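Local coordinates for heat shock protein, putative (Plasmodium falciparum, PDB 1Y6Z), which is the middle domain of an Hsp90-family member that probably acts, as a whole protein, as an ATP-dependent chaperone for unfolded proteins, at residues L51-S56 / L94-G99; N64-E69 / G155-I160; K202-I207 / K252-L257. All coordinates share one frame; numbering follows the deposited sequence.

Contact 1: residues L51-S56 / L94-G99; sequences LYIPGS and LTFLRG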
loop_
_atom_site.group_PDB
_atom_site.type_symbol
_atom_site.label_atom_id
_atom_site.label_comp_id
_atom_site.label_asym_id
_atom_site.label_seq_id
_atom_site.Cartn_x
_atom_site.Cartn_y
_atom_site.Cartn_z
ATOM N N LEU B 51 9.051 -7.714 13.812
ATOM C CA LEU B 51 9.589 -6.394 13.729
ATOM C C LEU B 51 8.784 -5.580 14.748
ATOM O O LEU B 51 7.614 -5.765 14.836
ATOM C CB LEU B 51 9.297 -5.836 12.336
ATOM C CG LEU B 51 10.059 -6.476 11.134
ATOM C CD1 LEU B 51 9.582 -5.631 9.857
ATOM C CD2 LEU B 51 11.528 -6.328 11.350
ATOM N N TYR B 52 9.453 -4.742 15.532
ATOM C CA TYR B 52 8.851 -3.947 16.600
ATOM C C TYR B 52 9.185 -2.469 16.349
ATOM O O TYR B 52 10.296 -2.122 15.991
ATOM C CB TYR B 52 9.498 -4.298 17.924
ATOM C CG TYR B 52 9.169 -5.711 18.433
ATOM C CD1 TYR B 52 9.975 -6.789 18.105
ATOM C CD2 TYR B 52 8.054 -5.914 19.250
ATOM C CE1 TYR B 52 9.702 -8.099 18.592
ATOM C CE2 TYR B 52 7.761 -7.184 19.712
ATOM C CZ TYR B 52 8.585 -8.272 19.386
ATOM O OH TYR B 52 8.305 -9.534 19.924
ATOM N N ILE B 53 8.225 -1.604 16.631
ATOM C CA ILE B 53 8.432 -0.192 16.797
ATOM C C ILE B 53 8.582 0.006 18.284
ATOM O O ILE B 53 7.663 -0.337 19.069
ATOM C CB ILE B 53 7.242 0.605 16.275
ATOM C CG1 ILE B 53 7.146 0.410 14.761
ATOM C CG2 ILE B 53 7.380 2.120 16.616
ATOM C CD1 ILE B 53 5.954 1.170 14.185
ATOM N N PRO B 54 9.741 0.501 18.703
ATOM C CA PRO B 54 9.997 0.684 20.135
ATOM C C PRO B 54 9.034 1.680 20.760
ATOM O O PRO B 54 8.504 2.522 20.054
ATOM C CB PRO B 54 11.463 1.229 20.158
ATOM C CG PRO B 54 12.054 0.613 18.939
ATOM C CD PRO B 54 10.940 0.832 17.917
ATOM N N GLY B 55 8.839 1.595 22.077
ATOM C CA GLY B 55 8.060 2.595 22.818
ATOM C C GLY B 55 8.677 3.978 22.993
ATOM O O GLY B 55 7.959 4.946 23.312
ATOM N N SER B 56 10.006 4.061 22.844
ATOM C CA SER B 56 10.753 5.268 23.074
ATOM C C SER B 56 12.036 5.159 22.270
ATOM O O SER B 56 12.372 4.080 21.768
ATOM C CB SER B 56 11.057 5.491 24.574
ATOM O OG SER B 56 11.857 4.447 25.097
ATOM N N LEU B 94 14.903 3.584 8.677
ATOM C CA LEU B 94 14.308 2.533 9.502
ATOM C C LEU B 94 15.184 1.983 10.626
ATOM O O LEU B 94 14.845 0.943 11.201
ATOM C CB LEU B 94 13.913 1.352 8.613
ATOM C CG LEU B 94 12.670 1.728 7.820
ATOM C CD1 LEU B 94 12.597 0.713 6.713
ATOM C CD2 LEU B 94 11.399 1.689 8.756
ATOM N N THR B 95 16.270 2.688 10.936
ATOM C CA THR B 95 17.233 2.329 11.991
ATOM C C THR B 95 16.557 2.186 13.357
ATOM O O THR B 95 17.077 1.499 14.222
ATOM C CB THR B 95 18.402 3.355 12.111
ATOM O OG1 THR B 95 19.433 2.857 13.004
ATOM C CG2 THR B 95 17.925 4.722 12.597
ATOM N N PHE B 96 15.418 2.848 13.541
ATOM C CA PHE B 96 14.719 2.810 14.869
ATOM C C PHE B 96 13.992 1.488 15.090
ATOM O O PHE B 96 13.641 1.181 16.209
ATOM C CB PHE B 96 13.759 3.986 15.070
ATOM C CG PHE B 96 12.581 3.981 14.112
ATOM C CD1 PHE B 96 12.652 4.634 12.897
ATOM C CD2 PHE B 96 11.407 3.273 14.434
ATOM C CE1 PHE B 96 11.566 4.668 11.996
ATOM C CE2 PHE B 96 10.311 3.250 13.498
ATOM C CZ PHE B 96 10.397 3.960 12.315
ATOM N N LEU B 97 13.757 0.678 14.046
ATOM C CA LEU B 97 13.088 -0.594 14.240
ATOM C C LEU B 97 13.997 -1.564 15.051
ATOM O O LEU B 97 15.213 -1.543 14.906
ATOM C CB LEU B 97 12.882 -1.278 12.841
ATOM C CG LEU B 97 11.891 -0.730 11.838
ATOM C CD1 LEU B 97 11.942 -1.748 10.637
ATOM C CD2 LEU B 97 10.532 -0.788 12.404
ATOM N N ARG B 98 13.395 -2.405 15.872
ATOM C CA ARG B 98 14.104 -3.482 16.540
ATOM C C ARG B 98 13.384 -4.761 16.119
ATOM O O ARG B 98 12.155 -4.791 16.015
ATOM C CB ARG B 98 14.083 -3.293 18.062
ATOM C CG ARG B 98 14.800 -2.036 18.539
ATOM C CD ARG B 98 16.262 -2.218 18.282
ATOM N NE ARG B 98 17.162 -1.121 18.671
ATOM C CZ ARG B 98 17.612 -0.187 17.837
ATOM N NH1 ARG B 98 17.163 -0.122 16.601
ATOM N NH2 ARG B 98 18.465 0.740 18.267
ATOM N N GLY B 99 14.111 -5.847 15.890
ATOM C CA GLY B 99 13.444 -7.037 15.391
ATOM C C GLY B 99 14.413 -8.180 15.105
ATOM O O GLY B 99 15.620 -8.078 15.371
#
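Strands 47-53 and 98-103 are antiparallel neighbours in the five-stranded mixed sheet of this Hsp90 middle domain, and Y52 and R98 form a hydrogen-bonded pair. Y52 N donates to R98 O at 2.7 Å, and R98 N returns a straighter bond (169°) to Y52 O at 3.1 Å. L51 and G99 form the next, non-hydrogen-bonded pair, with their CA atoms 4.2 Å apart. R98 O also lies at the edge of the Y52 ring, in its plane. The ring of P54 crosses the R98 side chain at about a right angle, CG to CG at 3.8 Å. P54 CG and CD press on F96 O, both at 3.2 Å, and that buried carbonyl has no hydrogen-bond partner in the model. P54 CD also meets the F96 ring edge. The R98 chain bends at chi2 (-68°) and folds back toward the type I turn L94-L97. There NH1 donates to T95 O in its carbonyl plane and to L97 O from above its plane. Both acceptors lie near the guanidinium plane, which fixes its rotation. R98 NH2 adds a salt bridge to E60. Y52, P54 and R98 pack on helix 16-27. L51, I53 and L97 touch helix 121-141, and F96 stacks on F154 of helix 145-164.

Contact 2: residues N64-E69 / G155-I160; sequences NMFDEE and GKYLKI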
loop_
_atom_site.group_PDB
_atom_site.type_symbol
_atom_site.label_atom_id
_atom_site.label_comp_id
_atom_site.label_asym_id
_atom_site.label_seq_id
_atom_site.Cartn_x
_atom_site.Cartn_y
_atom_site.Cartn_z
ATOM N N ASN B 64 23.241 10.707 18.689
ATOM C CA ASN B 64 23.046 11.104 17.294
ATOM C C ASN B 64 21.825 10.404 16.672
ATOM O O ASN B 64 21.551 9.246 16.971
ATOM C CB ASN B 64 24.272 10.732 16.452
ATOM C CG ASN B 64 24.246 11.358 15.056
ATOM O OD1 ASN B 64 24.300 10.640 14.041
ATOM N ND2 ASN B 64 24.121 12.712 14.997
ATOM N N MET B 65 21.161 11.075 15.739
ATOM C CA MET B 65 20.074 10.441 14.977
ATOM C C MET B 65 20.432 9.095 14.402
ATOM O O MET B 65 19.580 8.216 14.265
ATOM C CB MET B 65 19.606 11.336 13.836
ATOM C CG MET B 65 18.443 12.196 14.198
ATOM S SD MET B 65 17.664 12.643 12.683
ATOM C CE MET B 65 19.026 13.163 11.731
ATOM N N PHE B 66 21.680 8.928 14.016
ATOM C CA PHE B 66 22.066 7.646 13.463
ATOM C C PHE B 66 23.224 7.060 14.242
ATOM O O PHE B 66 24.073 7.814 14.742
ATOM C CB PHE B 66 22.317 7.746 11.948
ATOM C CG PHE B 66 21.088 8.203 11.171
ATOM C CD1 PHE B 66 20.059 7.299 10.873
ATOM C CD2 PHE B 66 20.958 9.526 10.757
ATOM C CE1 PHE B 66 18.898 7.727 10.174
ATOM C CE2 PHE B 66 19.824 9.952 10.032
ATOM C CZ PHE B 66 18.785 9.048 9.762
ATOM N N ASP B 67 23.161 5.738 14.435
ATOM C CA ASP B 67 24.192 4.912 15.094
ATOM C C ASP B 67 25.029 4.355 13.969
ATOM O O ASP B 67 24.506 3.699 13.066
ATOM C CB ASP B 67 23.538 3.757 15.880
ATOM C CG ASP B 67 24.559 2.766 16.522
ATOM O OD1 ASP B 67 24.228 1.554 16.627
ATOM O OD2 ASP B 67 25.662 3.193 16.952
ATOM N N GLU B 68 26.335 4.618 14.024
ATOM C CA GLU B 68 27.248 4.220 12.948
ATOM C C GLU B 68 27.316 2.698 12.809
ATOM O O GLU B 68 27.742 2.165 11.773
ATOM C CB GLU B 68 28.635 4.800 13.193
ATOM C CG GLU B 68 29.452 4.022 14.213
ATOM C CD GLU B 68 30.690 4.757 14.680
ATOM O OE1 GLU B 68 31.085 5.750 14.016
ATOM O OE2 GLU B 68 31.271 4.323 15.712
ATOM N N GLU B 69 26.858 2.019 13.857
ATOM C CA GLU B 69 26.959 0.580 13.961
ATOM C C GLU B 69 25.732 -0.100 13.388
ATOM O O GLU B 69 25.786 -1.283 13.012
ATOM C CB GLU B 69 27.120 0.195 15.418
ATOM C CG GLU B 69 28.308 0.867 16.099
ATOM C CD GLU B 69 28.481 0.420 17.534
ATOM O OE1 GLU B 69 28.306 -0.793 17.797
ATOM O OE2 GLU B 69 28.790 1.278 18.392
ATOM N N GLY B 155 8.848 10.454 14.094
ATOM C CA GLY B 155 8.499 11.275 12.913
ATOM C C GLY B 155 9.684 11.882 12.190
ATOM O O GLY B 155 9.621 12.035 10.976
ATOM N N LYS B 156 10.763 12.254 12.927
ATOM C CA LYS B 156 11.956 12.764 12.284
ATOM C C LYS B 156 12.530 11.743 11.315
ATOM O O LYS B 156 13.020 12.115 10.238
ATOM C CB LYS B 156 13.023 13.174 13.326
ATOM C CG LYS B 156 13.341 12.040 14.354
ATOM C CD LYS B 156 14.166 12.611 15.540
ATOM C CE LYS B 156 14.900 11.470 16.249
ATOM N NZ LYS B 156 15.820 12.075 17.367
ATOM N N TYR B 157 12.450 10.444 11.674
ATOM C CA TYR B 157 13.001 9.381 10.789
ATOM C C TYR B 157 12.178 9.279 9.494
ATOM O O TYR B 157 12.711 9.080 8.434
ATOM C CB TYR B 157 13.046 8.027 11.503
ATOM C CG TYR B 157 14.115 8.030 12.535
ATOM C CD1 TYR B 157 13.813 8.199 13.873
ATOM C CD2 TYR B 157 15.437 7.946 12.161
ATOM C CE1 TYR B 157 14.874 8.216 14.850
ATOM C CE2 TYR B 157 16.514 7.946 13.134
ATOM C CZ TYR B 157 16.225 8.079 14.444
ATOM O OH TYR B 157 17.268 8.176 15.397
ATOM N N LEU B 158 10.888 9.394 9.639
ATOM C CA LEU B 158 10.000 9.305 8.448
ATOM C C LEU B 158 10.296 10.458 7.497
ATOM O O LEU B 158 10.385 10.265 6.279
ATOM C CB LEU B 158 8.565 9.292 8.921
ATOM C CG LEU B 158 7.994 7.914 9.283
ATOM C CD1 LEU B 158 8.722 7.203 10.461
ATOM C CD2 LEU B 158 6.468 8.072 9.581
ATOM N N LYS B 159 10.573 11.647 8.077
ATOM C CA LYS B 159 10.887 12.879 7.293
ATOM C C LYS B 159 12.142 12.656 6.521
ATOM O O LYS B 159 12.194 12.977 5.344
ATOM C CB LYS B 159 10.970 14.102 8.199
ATOM C CG LYS B 159 9.595 14.646 8.594
ATOM C CD LYS B 159 9.717 15.623 9.782
ATOM C CE LYS B 159 8.374 15.963 10.386
ATOM N NZ LYS B 159 8.684 16.595 11.760
ATOM N N ILE B 160 13.137 12.019 7.165
ATOM C CA ILE B 160 14.383 11.611 6.464
ATOM C C ILE B 160 14.088 10.553 5.387
ATOM O O ILE B 160 14.652 10.612 4.296
ATOM C CB ILE B 160 15.455 11.140 7.451
ATOM C CG1 ILE B 160 16.010 12.336 8.233
ATOM C CG2 ILE B 160 16.651 10.390 6.731
ATOM C CD1 ILE B 160 16.468 11.899 9.602
#
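M65 and F66 lie against Y157 and I160 where the loop between strands 47-53 and 73-77 meets helix 145-164. The loop makes an Asx turn here: F66 N donates to N64 OD1 from above the carbonyl plane of that amide. Y157 OH donates to M65 O at 2.6 Å, in the carbonyl plane and on a lone pair. M65 O in turn lies in the plane of the Y157 ring, at its edge. CG of Y157 stands beside the backbone N (chi1 -72°), and the ring extends from the helix to the loop. The F66 and Y157 rings form an offset edge-to-face pair. The edge of Y157 is turned to the face of F66, with centroids 5.7 Å apart and planes at 83°. The closest carbons are F66 CE1 and Y157 CE2, at 3.8 Å. T95 packs on both rings, and R92 makes a cation-pi contact with F66.

I160 sits one turn along the helix. It comes from the opposite direction to F66, and its CD1 lies 3.7 Å from F66 CZ. M65 and I160 meet tip to tip. The M65 sulfur also makes a Met-aromatic contact above the face of Y157, at a distance of 5.3 Å from SD to the ring centroid. K156 NZ and CE pass alongside M65 CG, the two chains running in opposite directions. I238 of helix 237-249 touches both M65 and I160. M65 SD lies 3.4 Å from I160 CD1, and the bend at chi3 (-48°) brings CE to 3.6 Å from the same methyl.

Contact 3: residues K202-I207 / K252-L257; sequences KCIYYI and KGYEVL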
loop_
_atom_site.group_PDB
_atom_site.type_symbol
_atom_site.label_atom_id
_atom_site.label_comp_id
_atom_site.label_asym_id
_atom_site.label_seq_id
_atom_site.Cartn_x
_atom_site.Cartn_y
_atom_site.Cartn_z
ATOM N N LYS B 202 -3.910 25.363 -6.379
ATOM C CA LYS B 202 -3.264 24.261 -7.106
ATOM C C LYS B 202 -2.065 23.653 -6.364
ATOM O O LYS B 202 -1.628 22.553 -6.697
ATOM C CB LYS B 202 -2.854 24.696 -8.534
ATOM C CG LYS B 202 -1.726 25.746 -8.641
ATOM C CD LYS B 202 -2.284 27.213 -8.601
ATOM C CE LYS B 202 -1.227 28.316 -8.833
ATOM N NZ LYS B 202 -0.040 28.281 -7.892
ATOM N N CYS B 203 -1.564 24.355 -5.348
ATOM C CA CYS B 203 -0.247 24.044 -4.748
ATOM C C CYS B 203 -0.377 23.814 -3.274
ATOM O O CYS B 203 -1.292 24.352 -2.649
ATOM C CB CYS B 203 0.704 25.242 -4.878
ATOM S SG CYS B 203 1.372 25.537 -6.477
ATOM N N ILE B 204 0.590 23.079 -2.708
ATOM C CA ILE B 204 0.680 22.946 -1.258
ATOM C C ILE B 204 1.753 23.927 -0.880
ATOM O O ILE B 204 2.858 23.864 -1.429
ATOM C CB ILE B 204 1.131 21.483 -0.842
ATOM C CG1 ILE B 204 0.116 20.433 -1.308
ATOM C CG2 ILE B 204 1.359 21.366 0.653
ATOM C CD1 ILE B 204 0.729 19.024 -1.361
ATOM N N TYR B 205 1.465 24.820 0.067
ATOM C CA TYR B 205 2.460 25.827 0.459
ATOM C C TYR B 205 3.051 25.491 1.784
ATOM O O TYR B 205 2.369 24.928 2.604
ATOM C CB TYR B 205 1.838 27.232 0.524
ATOM C CG TYR B 205 1.341 27.682 -0.827
ATOM C CD1 TYR B 205 0.015 27.420 -1.245
ATOM C CD2 TYR B 205 2.206 28.324 -1.714
ATOM C CE1 TYR B 205 -0.430 27.821 -2.524
ATOM C CE2 TYR B 205 1.779 28.734 -2.974
ATOM C CZ TYR B 205 0.466 28.489 -3.368
ATOM O OH TYR B 205 0.092 28.891 -4.627
ATOM N N TYR B 206 4.318 25.847 1.987
ATOM C CA TYR B 206 4.906 25.851 3.320
ATOM C C TYR B 206 5.809 27.056 3.578
ATOM O O TYR B 206 6.211 27.725 2.651
ATOM C CB TYR B 206 5.676 24.544 3.583
ATOM C CG TYR B 206 7.018 24.445 2.919
ATOM C CD1 TYR B 206 8.177 24.799 3.613
ATOM C CD2 TYR B 206 7.138 23.960 1.628
ATOM C CE1 TYR B 206 9.417 24.690 3.024
ATOM C CE2 TYR B 206 8.389 23.860 1.019
ATOM C CZ TYR B 206 9.514 24.230 1.740
ATOM O OH TYR B 206 10.749 24.114 1.164
ATOM N N ILE B 207 6.128 27.299 4.844
ATOM C CA ILE B 207 6.979 28.448 5.239
ATOM C C ILE B 207 7.932 28.145 6.407
ATOM O O ILE B 207 7.482 27.784 7.507
ATOM C CB ILE B 207 6.125 29.715 5.563
ATOM C CG1 ILE B 207 7.027 30.922 5.881
ATOM C CG2 ILE B 207 5.110 29.479 6.722
ATOM C CD1 ILE B 207 6.338 32.272 5.650
ATOM N N LYS B 252 1.894 13.444 -4.776
ATOM C CA LYS B 252 0.668 12.954 -5.385
ATOM C C LYS B 252 0.237 13.942 -6.471
ATOM O O LYS B 252 -0.930 14.255 -6.605
ATOM C CB LYS B 252 -0.460 12.685 -4.355
ATOM C CG LYS B 252 -0.184 11.536 -3.343
ATOM C CD LYS B 252 -1.417 11.142 -2.504
ATOM C CE LYS B 252 -1.028 10.065 -1.478
ATOM N NZ LYS B 252 -1.984 9.928 -0.324
ATOM N N GLY B 253 1.224 14.449 -7.197
ATOM C CA GLY B 253 1.019 15.300 -8.386
ATOM C C GLY B 253 0.963 16.795 -8.096
ATOM O O GLY B 253 0.866 17.595 -9.030
ATOM N N TYR B 254 1.006 17.160 -6.806
ATOM C CA TYR B 254 1.000 18.560 -6.331
ATOM C C TYR B 254 2.390 19.107 -6.148
ATOM O O TYR B 254 3.253 18.450 -5.593
ATOM C CB TYR B 254 0.267 18.678 -4.997
ATOM C CG TYR B 254 -1.186 18.367 -5.113
ATOM C CD1 TYR B 254 -1.668 17.103 -4.843
ATOM C CD2 TYR B 254 -2.081 19.336 -5.559
ATOM C CE1 TYR B 254 -3.030 16.806 -4.972
ATOM C CE2 TYR B 254 -3.433 19.067 -5.686
ATOM C CZ TYR B 254 -3.898 17.796 -5.405
ATOM O OH TYR B 254 -5.242 17.537 -5.532
ATOM N N GLU B 255 2.599 20.328 -6.612
ATOM C CA GLU B 255 3.818 21.025 -6.331
ATOM C C GLU B 255 3.752 21.517 -4.892
ATOM O O GLU B 255 2.671 21.778 -4.385
ATOM C CB GLU B 255 3.994 22.155 -7.340
ATOM C CG GLU B 255 4.677 21.653 -8.583
ATOM C CD GLU B 255 4.506 22.577 -9.744
ATOM O OE1 GLU B 255 4.080 22.076 -10.820
ATOM O OE2 GLU B 255 4.785 23.800 -9.577
ATOM N N VAL B 256 4.904 21.594 -4.234
ATOM C CA VAL B 256 4.965 22.000 -2.842
ATOM C C VAL B 256 5.871 23.221 -2.709
ATOM O O VAL B 256 7.098 23.126 -2.786
ATOM C CB VAL B 256 5.520 20.839 -1.972
ATOM C CG1 VAL B 256 5.774 21.327 -0.568
ATOM C CG2 VAL B 256 4.550 19.638 -2.009
ATOM N N LEU B 257 5.279 24.377 -2.508
ATOM C CA LEU B 257 6.038 25.608 -2.665
ATOM C C LEU B 257 6.435 26.230 -1.345
ATOM O O LEU B 257 5.614 26.352 -0.424
ATOM C CB LEU B 257 5.195 26.593 -3.486
ATOM C CG LEU B 257 5.344 26.568 -5.013
ATOM C CD1 LEU B 257 5.492 25.191 -5.681
ATOM C CD2 LEU B 257 4.192 27.357 -5.612
HETATM O O HOH W 1 0.333 21.639 -8.118
#
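I204 pairs with V256, and Y205 with L257, as two parallel bridges between strands 204-208 and 256-258. Three backbone bonds alternate across them. I204 N donates to E255 O at 3.0 Å and almost straight (176°). L257 N donates to I204 O at 2.7 Å, and Y206 N to L257 O at 2.8 Å. The carbonyls I204 O and L257 O also receive CA-H...O contacts, from V256 CA and Y205 CA.

Side chains add to the pairing on both faces of the sheet. On the I204 and V256 face, I204 CD1 meets V256 CG2, the two side chains crossing obliquely. I204 CD1 also lies 3.7 Å from Y254 CB, and those side chains cross at about a right angle. So do Y206 and V256: with chi1 at 77°, the Y206 ring is brought to V256 CG1 and L257 O. On the other face, Y205 and L257 run side by side and point the same way, with L257 CD2 3.8 Å from Y205 CE2. That methyl also touches C203 SG at 3.5 Å.

Before the strands pair, a water bridges the chains. It donates to K202 O and accepts from E255 N. K202 O also lies in the plane of the Y254 ring, at its edge. K202 NZ makes a weak bond to Y205 OH.

Strand 204-208 is the middle of the three-stranded parallel sheet in the smaller alpha/beta part of the Hsp90 middle domain, with 231-234 on its other side. Y206 and V256 pack on helix 237-249, while I204 and Y254 touch helix 190-195.

How the contacts relate
Contacts 1 and 2 adjoin; contact 3 stands apart, its centre about 31 Å from that of contact 1. Contact 1 is fully buried, and contacts 2 and 3 are partly so. Contact 2 lies on helix 145-164, and contact 1 packs against the same helix: T95 CG2 packs 3.6 Å from Y157 CE2, and F96 also rests on Y157. Contact 3 belongs to a different, smaller parallel sheet. Helix 237-249 links it to contact 2, since both reach that helix. Contacts 1 and 3 are strand pairings held by backbone bonds, antiparallel in one and parallel in the other. Contact 2 has no strand pairing and relies on two rings, a thioether, an isoleucine and one tyrosine hydroxyl.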